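Local coordinates for protein FLUORESCENT IN BLUE LIGHT, chloroplastic (Arabidopsis thaliana, PDB 4YVO) that negatively regulates tetrapyrrole biosynthesis in chloroplasts, including that of chlorophyll, probably by repressing the glutamyl-tRNA reductase HEMA1, and appears here as its TPR domain, at residues T157-A160 and R161-T164. Residues are numbered along the deposited sequence; the frame is centred on the assembly and turned at random.
Sequences TYIA and RLET
Three successive i to i+4 bonds join Thr157-Ala160 to Arg161-Thr164 near the C-terminal end of helix 148-162: the amides of Arg161, Leu162 and Glu163 reach the carbonyls of Thr157, Tyr158 and Ile159, with the Leu162 N to Tyr158 O bond (2.9 Å) the straightest at 166°. Tyr158 and Leu162 illustrate how the same four-residue spacing on a helix brings an aromatic ring and a leucine methyl together. Tyr158 leaves the backbone pointing away from the next turn, but its CG, set opposite the backbone N (chi1 172°), carries the ring back so that it crosses Leu162 at a slant, with Leu162 CD1 over one face, displaced toward the rim and 3.6 Å from Tyr158 CZ. This is a CH-pi contact, the methyl being 21° off the ring normal. Ile159 joins the apolar patch more loosely, its CD1 standing 4.2 Å from Leu162 CD1. A serine in place of Tyr158 would probably cost Leu162 the aromatic face beneath its methyl and leave that side chain freer to turn. One position further on, the extended Glu163 lies obliquely across Ile159, its OE2 3.7 Å from Ile159 CG2, a van der Waals contact.

Where the regular pattern gives way, Arg161 O takes two bonds from Thr164, one from the backbone N and a shorter one from the hydroxyl, OG1 to O 2.7 Å. Thr164 thus supplies both donors to this oxygen, and OG1 approaches in the carbonyl plane, on a lone pair. Arg161 itself stretches its chain to helix 131-144, where its NE is hydrogen-bonded to Thr132 OG1; Tyr158 meets Tyr135 on that same helix. The arrangement is thus the end of the second helix of a TPR helix-turn-helix hairpin, in the third repeat, with side chains reaching back to the hairpin's first helix.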
loop_
_atom_site.group_PDB
_atom_site.type_symbol
_atom_site.label_atom_id
_atom_site.label_comp_id
_atom_site.label_asym_id
_atom_site.label_seq_id
_atom_site.Cartn_x
_atom_site.Cartn_y
_atom_site.Cartn_z
ATOM N N THR A 157 4.110 14.854 -7.840
ATOM C CA THR A 157 3.409 13.927 -8.722
ATOM C C THR A 157 2.003 13.620 -8.201
ATOM O O THR A 157 1.039 13.552 -8.968
ATOM C CB THR A 157 4.205 12.629 -8.894
ATOM O OG1 THR A 157 5.515 12.949 -9.373
ATOM C CG2 THR A 157 3.524 11.705 -9.894
ATOM N N TYR A 158 1.901 13.446 -6.889
ATOM C CA TYR A 158 0.626 13.231 -6.221
ATOM C C TYR A 158 -0.363 14.352 -6.552
ATOM O O TYR A 158 -1.480 14.092 -7.023
ATOM C CB TYR A 158 0.884 13.141 -4.720
ATOM C CG TYR A 158 -0.320 13.116 -3.817
ATOM C CD1 TYR A 158 -1.262 12.101 -3.899
ATOM C CD2 TYR A 158 -0.491 14.095 -2.844
ATOM C CE1 TYR A 158 -2.357 12.067 -3.039
ATOM C CE2 TYR A 158 -1.570 14.065 -1.985
ATOM C CZ TYR A 158 -2.499 13.052 -2.086
ATOM O OH TYR A 158 -3.567 13.037 -1.223
ATOM N N ILE A 159 0.049 15.596 -6.326
ATOM C CA ILE A 159 -0.819 16.738 -6.609
ATOM C C ILE A 159 -1.134 16.856 -8.104
ATOM O O ILE A 159 -2.285 17.106 -8.486
ATOM C CB ILE A 159 -0.214 18.069 -6.085
ATOM C CG1 ILE A 159 -0.040 18.020 -4.561
ATOM C CG2 ILE A 159 -1.077 19.265 -6.503
ATOM C CD1 ILE A 159 -1.334 17.854 -3.772
ATOM N N ALA A 160 -0.119 16.666 -8.948
ATOM C CA ALA A 160 -0.310 16.747 -10.395
ATOM C C ALA A 160 -1.353 15.730 -10.839
ATOM O O ALA A 160 -2.194 15.999 -11.698
ATOM C CB ALA A 160 1.013 16.505 -11.131
ATOM N N ARG A 161 -1.301 14.552 -10.233
ATOM C CA ARG A 161 -2.248 13.507 -10.572
ATOM C C ARG A 161 -3.656 13.833 -10.053
ATOM O O ARG A 161 -4.636 13.669 -10.781
ATOM C CB ARG A 161 -1.740 12.160 -10.069
ATOM C CG ARG A 161 -2.460 10.996 -10.647
ATOM C CD ARG A 161 -1.648 9.721 -10.496
ATOM N NE ARG A 161 -2.454 8.580 -10.894
ATOM C CZ ARG A 161 -2.467 8.062 -12.112
ATOM N NH1 ARG A 161 -1.679 8.564 -13.072
ATOM N NH2 ARG A 161 -3.249 7.020 -12.361
ATOM N N LEU A 162 -3.755 14.317 -8.813
ATOM C CA LEU A 162 -5.047 14.754 -8.258
ATOM C C LEU A 162 -5.715 15.834 -9.114
ATOM O O LEU A 162 -6.944 15.896 -9.220
ATOM C CB LEU A 162 -4.882 15.291 -6.835
ATOM C CG LEU A 162 -4.583 14.278 -5.728
ATOM C CD1 LEU A 162 -4.376 15.017 -4.415
ATOM C CD2 LEU A 162 -5.716 13.257 -5.598
ATOM N N GLU A 163 -4.902 16.687 -9.723
ATOM C CA GLU A 163 -5.424 17.750 -10.580
ATOM C C GLU A 163 -6.094 17.226 -11.851
ATOM O O GLU A 163 -6.831 17.962 -12.518
ATOM C CB GLU A 163 -4.322 18.762 -10.905
ATOM C CG GLU A 163 -3.977 19.616 -9.696
ATOM C CD GLU A 163 -2.746 20.467 -9.884
ATOM O OE1 GLU A 163 -1.974 20.211 -10.830
ATOM O OE2 GLU A 163 -2.552 21.404 -9.078
ATOM N N THR A 164 -5.840 15.958 -12.172
ATOM C CA THR A 164 -6.430 15.309 -13.344
ATOM C C THR A 164 -7.605 14.390 -12.967
ATOM O O THR A 164 -8.140 13.681 -13.824
ATOM C CB THR A 164 -5.380 14.496 -14.172
ATOM O OG1 THR A 164 -4.922 13.364 -13.422
ATOM C CG2 THR A 164 -4.184 15.369 -14.590
#